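Local coordinates for putative signal recognition particle protein (Chaetomium thermophilum, PDB 5CK4) that binds guanine nucleotides, here GDP, as the Arf-like GTPase subunit (SR beta) of the signal recognition particle receptor, which works in protein translocation at secretory membranes, at residues T107-L112 with R307-I312; A171-L174 with D180-S183; D191-L196 with F287-E292; Q197-S202 with A208-P213. All blocks are in the same frame, centred on the assembly; numbering follows the deposited sequence. Where two conformers were deposited one is given.

Interaction 1. Residues T107-L112 with R307-I312; sequences TARKFL and RWWRWI
Arg-109 lays its guanidinium over one face of the Trp-309 indole, toward the pyrrole side. CZ of Arg-109 sits 3.9 Å from the centroid of the five-membered ring of Trp-309, 20° off the ring normal, so this is a cation-pi contact. The two planes are tilted 32° apart and are not truly parallel. NH2 of Arg-109 comes within 3.6 Å of Trp-309 CD1. The arginine chain is extended from CG to NE, which carries the charge from the end of helix 104-109 across to the indole. The same NH2 also makes a long, weak ion pair with Glu-306.

Phe-111 makes the apolar half of the contact. CG2 of Ile-312 stands 4.0 Å from the centroid of the Phe-111 ring, over the face and shifted toward the CZ and CE2 rim, a CH-pi contact. The edge of the same ring turns to the indole, with Phe-111 CZ 4.1 Å from Trp-309 CE3. Phe-39 of helix 32-40 meets both Phe-111 and Trp-309, the latter edge-to-face. Phe-111 and Ile-312 also rest on Val-22 of strand 21-25.

Lys-110, with positive phi, leaves the helical conformation and turns the chain toward strand 112-115. The contact packs helix 306-313 against the end of helix 104-109 and the residue leading into strand 112-115, beside the P-loop helix 32-40, as in the layered alpha/beta fold of small GTPases.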
# COMPACT_ATOMS: atom_id res chain seq x y z
N THR A 107 5.61 11.64 -16.38
CA THR A 107 5.82 13.07 -16.59
C THR A 107 4.55 13.86 -16.32
O THR A 107 4.59 14.93 -15.70
CB THR A 107 6.33 13.39 -18.01
OG1 THR A 107 5.23 13.36 -18.93
CG2 THR A 107 7.39 12.40 -18.44
N ALA A 108 3.42 13.33 -16.76
CA ALA A 108 2.14 14.03 -16.65
C ALA A 108 1.58 14.04 -15.23
O ALA A 108 0.85 14.95 -14.85
CB ALA A 108 1.13 13.43 -17.62
N ARG A 109 1.92 13.01 -14.45
CA ARG A 109 1.38 12.89 -13.09
C ARG A 109 2.36 13.40 -12.03
O ARG A 109 1.98 13.66 -10.89
CB ARG A 109 0.94 11.45 -12.82
CG ARG A 109 -0.14 10.98 -13.79
CD ARG A 109 -0.87 9.72 -13.33
NE ARG A 109 -2.02 9.44 -14.18
CZ ARG A 109 -2.00 8.61 -15.23
NH1 ARG A 109 -0.89 7.97 -15.54
NH2 ARG A 109 -3.10 8.43 -15.95
N LYS A 110 3.62 13.54 -12.44
CA LYS A 110 4.68 14.11 -11.61
C LYS A 110 5.12 13.19 -10.46
O LYS A 110 5.66 13.65 -9.46
CB LYS A 110 4.30 15.50 -11.09
CG LYS A 110 3.86 16.46 -12.18
CD LYS A 110 3.34 17.76 -11.59
CE LYS A 110 2.18 17.51 -10.64
NZ LYS A 110 1.60 18.78 -10.13
N PHE A 111 4.88 11.89 -10.62
CA PHE A 111 5.47 10.91 -9.72
C PHE A 111 5.83 9.62 -10.44
O PHE A 111 5.32 9.33 -11.52
CB PHE A 111 4.59 10.65 -8.48
CG PHE A 111 3.33 9.88 -8.76
CD1 PHE A 111 3.32 8.49 -8.73
CD2 PHE A 111 2.13 10.54 -9.02
CE1 PHE A 111 2.15 7.77 -8.96
CE2 PHE A 111 0.96 9.84 -9.26
CZ PHE A 111 0.97 8.45 -9.23
N LEU A 112 6.73 8.86 -9.83
CA LEU A 112 7.15 7.58 -10.36
C LEU A 112 6.41 6.47 -9.63
O LEU A 112 6.34 6.49 -8.40
CB LEU A 112 8.66 7.39 -10.19
CG LEU A 112 9.58 8.43 -10.83
CD1 LEU A 112 11.03 8.16 -10.47
CD2 LEU A 112 9.39 8.45 -12.34
N ARG A 307 -9.47 7.64 -10.10
CA ARG A 307 -9.65 8.05 -8.71
C ARG A 307 -8.42 7.71 -7.87
O ARG A 307 -8.06 8.46 -6.95
CB ARG A 307 -10.90 7.43 -8.08
CG ARG A 307 -12.21 7.95 -8.65
CD ARG A 307 -13.30 7.91 -7.59
NE ARG A 307 -12.96 8.75 -6.44
CZ ARG A 307 -13.02 8.35 -5.17
NH1 ARG A 307 -13.41 7.12 -4.87
NH2 ARG A 307 -12.68 9.19 -4.20
N TRP A 308 -7.78 6.58 -8.17
CA TRP A 308 -6.54 6.21 -7.49
C TRP A 308 -5.47 7.26 -7.77
O TRP A 308 -4.80 7.72 -6.85
CB TRP A 308 -6.03 4.84 -7.95
CG TRP A 308 -6.82 3.65 -7.51
CD1 TRP A 308 -7.63 3.53 -6.43
CD2 TRP A 308 -6.83 2.36 -8.16
NE1 TRP A 308 -8.17 2.26 -6.37
CE2 TRP A 308 -7.69 1.53 -7.42
CE3 TRP A 308 -6.21 1.85 -9.31
CZ2 TRP A 308 -7.92 0.20 -7.78
CZ3 TRP A 308 -6.45 0.54 -9.67
CH2 TRP A 308 -7.30 -0.28 -8.90
N TRP A 309 -5.29 7.63 -9.04
CA TRP A 309 -4.27 8.60 -9.42
C TRP A 309 -4.52 9.97 -8.78
O TRP A 309 -3.57 10.68 -8.44
CB TRP A 309 -4.17 8.79 -10.94
CG TRP A 309 -3.96 7.53 -11.77
CD1 TRP A 309 -4.58 7.23 -12.94
CD2 TRP A 309 -3.07 6.43 -11.49
NE1 TRP A 309 -4.14 6.01 -13.42
CE2 TRP A 309 -3.22 5.50 -12.54
CE3 TRP A 309 -2.18 6.14 -10.45
CZ2 TRP A 309 -2.50 4.30 -12.59
CZ3 TRP A 309 -1.47 4.95 -10.50
CH2 TRP A 309 -1.63 4.05 -11.56
N ARG A 310 -5.79 10.33 -8.65
CA ARG A 310 -6.16 11.62 -8.07
C ARG A 310 -5.81 11.67 -6.58
O ARG A 310 -5.27 12.66 -6.09
CB ARG A 310 -7.65 11.86 -8.26
CG ARG A 310 -8.15 13.21 -7.78
CD ARG A 310 -9.57 13.47 -8.29
NE ARG A 310 -9.64 13.43 -9.76
CZ ARG A 310 -10.13 12.41 -10.47
NH1 ARG A 310 -10.59 11.33 -9.85
NH2 ARG A 310 -10.15 12.47 -11.80
N TRP A 311 -6.12 10.58 -5.87
CA TRP A 311 -5.88 10.49 -4.44
C TRP A 311 -4.39 10.67 -4.13
O TRP A 311 -4.01 11.44 -3.24
CB TRP A 311 -6.39 9.15 -3.91
CG TRP A 311 -6.44 9.02 -2.41
CD1 TRP A 311 -7.50 9.30 -1.60
CD2 TRP A 311 -5.39 8.56 -1.56
NE1 TRP A 311 -7.18 9.05 -0.29
CE2 TRP A 311 -5.88 8.59 -0.24
CE3 TRP A 311 -4.07 8.14 -1.77
CZ2 TRP A 311 -5.11 8.21 0.85
CZ3 TRP A 311 -3.31 7.76 -0.68
CH2 TRP A 311 -3.83 7.80 0.61
N ILE A 312 -3.55 9.96 -4.88
CA ILE A 312 -2.10 10.05 -4.73
C ILE A 312 -1.57 11.42 -5.12
O ILE A 312 -0.76 12.02 -4.40
CB ILE A 312 -1.38 8.97 -5.58
CG1 ILE A 312 -1.74 7.57 -5.07
CG2 ILE A 312 0.13 9.18 -5.55
CD1 ILE A 312 -1.14 7.21 -3.73

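Interaction 2. Residues A171-L174 with D180-S183; sequences AAAL and DYLS
Ala-173 sets its CB over the centre of the Tyr-181 ring. The methyl carbon is 3.7 Å from the ring centroid and 9° off the normal, an almost vertical CH-pi contact. Leu-174 meets the same ring at CD2: its backbone N lies 3.5 Å from Tyr-181 CD2, and its CD1 3.7 Å from that same ring carbon. The leucine and tyrosine side chains cross at about a right angle. Leu-174 CD1 also reaches the helix backbone, 3.6 Å from Leu-182 CA. It fits between Tyr-181 and Leu-182 at the first turn of helix 180-201.

The tyrosine torsion explains the reach. CG is anti to the backbone N (chi1 -172°), and the ring extends from the helix back across to the 3-10 turn. Its hydroxyl is anchored beyond the two segments by a hydrogen bond with the backbone N of Asp-170. A single oxygen of that residue, OD1, in turn accepts from the amides of both Ala-172 and Ala-173, which fixes the turn that carries Ala-173.

Further out, Leu-174 packs on Val-232 and Leu-182 on Leu-236, both of helix 229-249. Tyr-181 touches Pro-27 and lies about 8 Å from the bound GDP, side chain to ligand. Across the two segments the contacts are van der Waals and CH-pi, while the phenol oxygen is satisfied by backbone. The ring is therefore packed on one face and anchored at its hydroxyl, close to the P-loop but not touching the GDP.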
# COMPACT_ATOMS: atom_id res chain seq x y z
N ALA A 171 -9.75 -7.74 -5.44
CA ALA A 171 -11.00 -7.71 -4.68
C ALA A 171 -11.90 -8.91 -4.98
O ALA A 171 -12.81 -9.21 -4.20
CB ALA A 171 -11.77 -6.39 -4.89
N ALA A 172 -11.66 -9.58 -6.11
CA ALA A 172 -12.44 -10.76 -6.45
C ALA A 172 -11.93 -11.99 -5.69
O ALA A 172 -12.73 -12.81 -5.22
CB ALA A 172 -12.44 -11.01 -7.95
N ALA A 173 -10.61 -12.11 -5.57
CA ALA A 173 -10.01 -13.24 -4.87
C ALA A 173 -10.35 -13.17 -3.41
O ALA A 173 -10.44 -14.19 -2.74
CB ALA A 173 -8.50 -13.24 -5.06
N LEU A 174 -10.51 -11.95 -2.91
CA LEU A 174 -10.90 -11.69 -1.53
C LEU A 174 -12.24 -12.34 -1.19
O LEU A 174 -12.52 -12.64 -0.04
CB LEU A 174 -10.97 -10.18 -1.32
CG LEU A 174 -10.68 -9.61 0.07
CD1 LEU A 174 -9.35 -10.13 0.57
CD2 LEU A 174 -10.67 -8.09 0.01
N ASP A 180 -8.49 -17.90 2.60
CA ASP A 180 -7.03 -17.93 2.43
C ASP A 180 -6.45 -16.61 1.93
O ASP A 180 -5.48 -16.10 2.50
CB ASP A 180 -6.63 -19.05 1.48
CG ASP A 180 -6.60 -20.39 2.17
OD1 ASP A 180 -6.93 -20.44 3.38
OD2 ASP A 180 -6.24 -21.40 1.51
N TYR A 181 -7.01 -16.08 0.85
CA TYR A 181 -6.51 -14.83 0.27
C TYR A 181 -6.65 -13.67 1.24
O TYR A 181 -5.72 -12.87 1.37
CB TYR A 181 -7.23 -14.50 -1.04
CG TYR A 181 -6.61 -13.33 -1.78
CD1 TYR A 181 -5.46 -13.49 -2.54
CD2 TYR A 181 -7.19 -12.06 -1.72
CE1 TYR A 181 -4.89 -12.41 -3.22
CE2 TYR A 181 -6.63 -10.99 -2.40
CZ TYR A 181 -5.49 -11.17 -3.15
OH TYR A 181 -4.94 -10.10 -3.82
N LEU A 182 -7.79 -13.56 1.91
CA LEU A 182 -7.97 -12.52 2.92
C LEU A 182 -6.86 -12.58 3.98
O LEU A 182 -6.23 -11.56 4.29
CB LEU A 182 -9.34 -12.63 3.60
CG LEU A 182 -9.48 -11.76 4.86
CD1 LEU A 182 -9.39 -10.28 4.52
CD2 LEU A 182 -10.77 -12.06 5.59
N SER A 183 -6.60 -13.77 4.49
CA SER A 183 -5.62 -13.95 5.56
C SER A 183 -4.20 -13.61 5.12
O SER A 183 -3.47 -12.91 5.83
CB SER A 183 -5.65 -15.40 6.08
OG SER A 183 -6.88 -15.67 6.72

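Interaction 3. Residues D191-L196 with F287-E292; sequences DVLLSL and FDMEVE
Met-289 inserts its thioether between Leu-193 and Leu-196 on one side of helix 180-201. SD lies 3.7 Å from Leu-196 CB, and the terminal methyl CE is 3.8 Å from that same carbon. CE also comes to 3.8 Å from the backbone O of Leu-193 and to 4.0 Å from Leu-193 CD2. The sulfur meets Leu-196, and the methyl reaches both leucines, about one turn apart. The methionine chain runs straight out through chi2 and then bends at chi3 (47°), which turns CE toward Leu-193.

Leu-193 is the second main participant. Leu-193 CD2 touches both Met-289 CE and Val-291 CG2, the latter at 4.1 Å. The Leu-193 and Val-291 side chains meet at a slant.

This is helix-on-sheet packing in the P-loop GTPase fold. Helix 180-201 lies against the strand that begins at Val-291. That strand pairs in parallel with strand 214-219, and both leucines also touch Val-214 there. Phe-281 covers Leu-193 and Val-291 from the loop before the strand, and Met-284 of the same loop lies on Met-289. The other side of the helix is taken by helix 123-131, with Ser-195 on Leu-130 and Leu-131.

Ser-195 satisfies its hydroxyl inside the helix. Its OG donates to Asp-191 O at 2.8 Å, while Ser-195 N reaches that oxygen from the opposite face of the carbonyl plane.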
# COMPACT_ATOMS: atom_id res chain seq x y z
N ASP A 191 2.13 -6.04 7.99
CA ASP A 191 3.55 -5.72 8.04
C ASP A 191 3.87 -4.37 7.43
O ASP A 191 4.75 -3.66 7.91
CB ASP A 191 4.39 -6.80 7.33
CG ASP A 191 4.43 -8.11 8.09
OD1 ASP A 191 4.20 -8.09 9.32
OD2 ASP A 191 4.69 -9.15 7.45
N VAL A 192 3.18 -4.02 6.35
CA VAL A 192 3.37 -2.73 5.70
C VAL A 192 3.03 -1.59 6.66
O VAL A 192 3.84 -0.69 6.89
CB VAL A 192 2.55 -2.62 4.39
CG1 VAL A 192 2.38 -1.18 3.96
CG2 VAL A 192 3.23 -3.43 3.26
N LEU A 193 1.82 -1.62 7.20
CA LEU A 193 1.38 -0.60 8.15
C LEU A 193 2.21 -0.59 9.45
O LEU A 193 2.51 0.48 9.98
CB LEU A 193 -0.12 -0.78 8.45
CG LEU A 193 -1.03 -0.65 7.22
CD1 LEU A 193 -2.50 -0.75 7.63
CD2 LEU A 193 -0.78 0.69 6.53
N LEU A 194 2.56 -1.76 9.97
CA LEU A 194 3.36 -1.80 11.21
C LEU A 194 4.75 -1.21 10.96
O LEU A 194 5.31 -0.55 11.83
CB LEU A 194 3.50 -3.23 11.74
CG LEU A 194 4.16 -3.33 13.12
CD1 LEU A 194 3.30 -2.61 14.19
CD2 LEU A 194 4.43 -4.79 13.52
N SER A 195 5.28 -1.42 9.77
CA SER A 195 6.58 -0.85 9.42
C SER A 195 6.51 0.68 9.42
O SER A 195 7.39 1.34 9.97
CB SER A 195 7.06 -1.37 8.06
OG SER A 195 7.37 -2.75 8.13
N LEU A 196 5.46 1.24 8.84
CA LEU A 196 5.30 2.69 8.79
C LEU A 196 5.05 3.24 10.19
O LEU A 196 5.44 4.36 10.52
CB LEU A 196 4.14 3.07 7.87
CG LEU A 196 4.46 2.86 6.39
CD1 LEU A 196 3.22 3.02 5.52
CD2 LEU A 196 5.59 3.80 5.92
N PHE A 287 -0.70 8.18 14.29
CA PHE A 287 0.69 8.21 13.84
C PHE A 287 0.82 8.98 12.53
O PHE A 287 1.72 8.72 11.74
CB PHE A 287 1.20 6.78 13.66
CG PHE A 287 0.73 5.85 14.74
CD1 PHE A 287 1.04 6.09 16.06
CD2 PHE A 287 -0.07 4.76 14.43
CE1 PHE A 287 0.59 5.25 17.07
CE2 PHE A 287 -0.52 3.91 15.43
CZ PHE A 287 -0.19 4.16 16.75
N ASP A 288 -0.10 9.93 12.33
CA ASP A 288 -0.15 10.74 11.11
C ASP A 288 -0.09 9.89 9.84
O ASP A 288 0.47 10.29 8.82
CB ASP A 288 0.96 11.80 11.12
CG ASP A 288 0.78 12.80 12.24
OD1 ASP A 288 -0.38 13.13 12.57
OD2 ASP A 288 1.80 13.25 12.81
N MET A 289 -0.70 8.71 9.90
CA MET A 289 -0.73 7.81 8.75
C MET A 289 -2.14 7.78 8.16
O MET A 289 -3.05 7.20 8.74
CB MET A 289 -0.33 6.38 9.18
CG MET A 289 1.16 6.18 9.48
SD MET A 289 1.50 4.51 10.11
CE MET A 289 0.56 3.57 8.89
N GLU A 290 -2.33 8.42 7.01
CA GLU A 290 -3.62 8.38 6.35
C GLU A 290 -3.74 7.09 5.55
O GLU A 290 -2.91 6.82 4.69
CB GLU A 290 -3.81 9.60 5.46
CG GLU A 290 -5.22 9.74 4.92
CD GLU A 290 -5.39 10.95 4.02
OE1 GLU A 290 -4.40 11.69 3.83
OE2 GLU A 290 -6.50 11.15 3.51
N VAL A 291 -4.78 6.30 5.82
CA VAL A 291 -4.95 5.01 5.16
C VAL A 291 -6.37 4.95 4.64
O VAL A 291 -7.32 5.10 5.42
CB VAL A 291 -4.68 3.81 6.12
CG1 VAL A 291 -4.80 2.49 5.37
CG2 VAL A 291 -3.27 3.92 6.73
N GLU A 292 -6.53 4.79 3.32
CA GLU A 292 -7.88 4.79 2.72
C GLU A 292 -8.08 3.62 1.75
O GLU A 292 -7.17 3.26 1.00
CB GLU A 292 -8.16 6.13 1.99
CG GLU A 292 -9.59 6.27 1.45
CD GLU A 292 -9.91 7.67 0.92
OE1 GLU A 292 -9.28 8.65 1.37
OE2 GLU A 292 -10.81 7.78 0.05

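Interaction 4. Residues Q197-S202 with A208-P213; sequences QKRFHS and APSSIP
This is a polar contact wrapped in apolar groups, and it joins the end of helix 180-201 to the loop that leads into strand 214-219. Helix, return loop and parallel strand form part of the beta-alpha-beta crossover from strand 159-170 to strand 214-219 in the P-loop GTPase fold. Arg-199 carries it. Its side chain leaves the helix with CG anti to the backbone N (chi1 176°) and stays extended to NE, which carries the guanidinium across to the loop, where NH1 and NH2 meet it end-on.

Two nitrogens grip one oxygen. Arg-199 NH1 donates to Ser-210 O at 2.8 Å, nearly along the C=O axis, and Arg-199 NH2 donates to that oxygen at 3.0 Å from a more bent approach. The oxygen lies close to the guanidinium plane. A third bond, from NH2 to Ser-210 OG, is weak. Beyond the segments, Arg-199 NE donates to Asn-132 O, and NH2 has a weak bond to Pro-133 O. The group is thus tied to backbone oxygens at several points, which fixes its rotation and probably offsets the cost of burying its charge.

Both faces are covered. Pro-209 CB stands over one, 3.7 Å from Arg-199 CZ. Ile-212 CD1 sits over the centre of the other, and behind it Ile-212 touches Leu-162 and Val-165 of strand 159-170. On the helix side, the Pro-209 ring places CG 3.9 Å from Phe-200 CA.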
# COMPACT_ATOMS: atom_id res chain seq x y z
N GLN A 197 4.38 2.43 11.01
CA GLN A 197 4.12 2.81 12.39
C GLN A 197 5.42 2.87 13.19
O GLN A 197 5.62 3.79 14.00
CB GLN A 197 3.14 1.84 13.05
CG GLN A 197 2.82 2.16 14.52
CD GLN A 197 1.76 1.23 15.09
OE1 GLN A 197 0.75 0.95 14.43
NE2 GLN A 197 1.99 0.72 16.29
N LYS A 198 6.30 1.90 12.98
CA LYS A 198 7.58 1.88 13.69
C LYS A 198 8.45 3.04 13.23
O LYS A 198 9.19 3.63 14.02
CB LYS A 198 8.33 0.57 13.44
CG LYS A 198 7.71 -0.64 14.09
CD LYS A 198 8.49 -1.90 13.72
CE LYS A 198 7.95 -3.09 14.46
NZ LYS A 198 8.88 -4.25 14.41
N ARG A 199 8.35 3.36 11.94
CA ARG A 199 9.04 4.52 11.39
C ARG A 199 8.62 5.81 12.11
O ARG A 199 9.46 6.61 12.49
CB ARG A 199 8.75 4.64 9.89
CG ARG A 199 9.35 5.87 9.23
CD ARG A 199 8.98 5.92 7.74
NE ARG A 199 9.44 7.14 7.09
CZ ARG A 199 8.65 8.17 6.81
NH1 ARG A 199 7.37 8.12 7.13
NH2 ARG A 199 9.14 9.24 6.20
N PHE A 200 7.31 6.00 12.29
CA PHE A 200 6.79 7.18 12.99
C PHE A 200 7.36 7.27 14.40
O PHE A 200 7.64 8.35 14.91
CB PHE A 200 5.26 7.15 13.05
CG PHE A 200 4.66 8.22 13.92
CD1 PHE A 200 4.42 9.49 13.41
CD2 PHE A 200 4.33 7.96 15.24
CE1 PHE A 200 3.86 10.49 14.21
CE2 PHE A 200 3.78 8.95 16.04
CZ PHE A 200 3.54 10.21 15.52
N HIS A 201 7.53 6.11 15.02
CA HIS A 201 7.97 6.06 16.41
C HIS A 201 9.48 6.16 16.62
O HIS A 201 9.94 6.34 17.74
CB HIS A 201 7.42 4.79 17.06
CG HIS A 201 6.00 4.92 17.49
ND1 HIS A 201 5.02 4.03 17.11
CD2 HIS A 201 5.37 5.86 18.25
CE1 HIS A 201 3.86 4.40 17.62
NE2 HIS A 201 4.05 5.50 18.32
N SER A 202 10.23 6.06 15.54
CA SER A 202 11.69 6.12 15.63
C SER A 202 12.16 7.57 15.71
O SER A 202 12.05 8.31 14.73
CB SER A 202 12.32 5.42 14.42
OG SER A 202 13.73 5.63 14.42
N ALA A 208 9.25 14.48 13.86
CA ALA A 208 8.45 13.48 13.17
C ALA A 208 8.89 13.36 11.72
O ALA A 208 9.24 14.36 11.09
CB ALA A 208 6.96 13.84 13.25
N PRO A 209 8.89 12.13 11.19
CA PRO A 209 9.26 11.93 9.78
C PRO A 209 8.17 12.47 8.86
O PRO A 209 7.06 12.76 9.30
CB PRO A 209 9.33 10.41 9.67
CG PRO A 209 8.36 9.91 10.70
CD PRO A 209 8.54 10.87 11.86
N SER A 210 8.50 12.62 7.58
CA SER A 210 7.54 13.07 6.59
C SER A 210 6.44 12.03 6.46
O SER A 210 6.67 10.85 6.71
CB SER A 210 8.25 13.26 5.25
OG SER A 210 8.75 12.02 4.77
N SER A 211 5.24 12.45 6.08
CA SER A 211 4.12 11.53 5.98
C SER A 211 4.22 10.67 4.74
O SER A 211 4.67 11.12 3.69
CB SER A 211 2.79 12.30 5.98
OG SER A 211 2.50 12.80 7.27
N ILE A 212 3.81 9.41 4.88
CA ILE A 212 3.69 8.52 3.75
C ILE A 212 2.30 7.89 3.81
O ILE A 212 2.09 6.89 4.49
CB ILE A 212 4.78 7.43 3.75
CG1 ILE A 212 6.17 8.07 3.73
CG2 ILE A 212 4.64 6.51 2.54
CD1 ILE A 212 7.30 7.07 3.88
N PRO A 213 1.32 8.52 3.13
CA PRO A 213 -0.04 7.94 3.10
C PRO A 213 -0.12 6.60 2.36
O PRO A 213 0.75 6.30 1.55
CB PRO A 213 -0.85 8.99 2.35
CG PRO A 213 0.16 9.78 1.56
CD PRO A 213 1.40 9.80 2.41

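From the N terminus, residues 107-112 open the longest loop, which closes when helix 306-313 returns in interaction 1. The other three contacts lie within it. Interaction 2 closes a short loop between strand 159-170 and the start of helix 180-201. Interaction 3 then opens on that helix and encloses interaction 4, which folds the helix end onto the loop before strand 214-219; interaction 3 closes at the loop leading into strand 291-295 and its first residues. No two loops cross. Interactions 3 and 4 touch where Phe-287 meets Phe-200 and His-201. Trp-311 links interaction 1 to Glu-292 and Pro-213. Together they tie helix 180-201 to the loops at both its ends and to strand 291-295, and helix 306-313 to the end of helix 104-109.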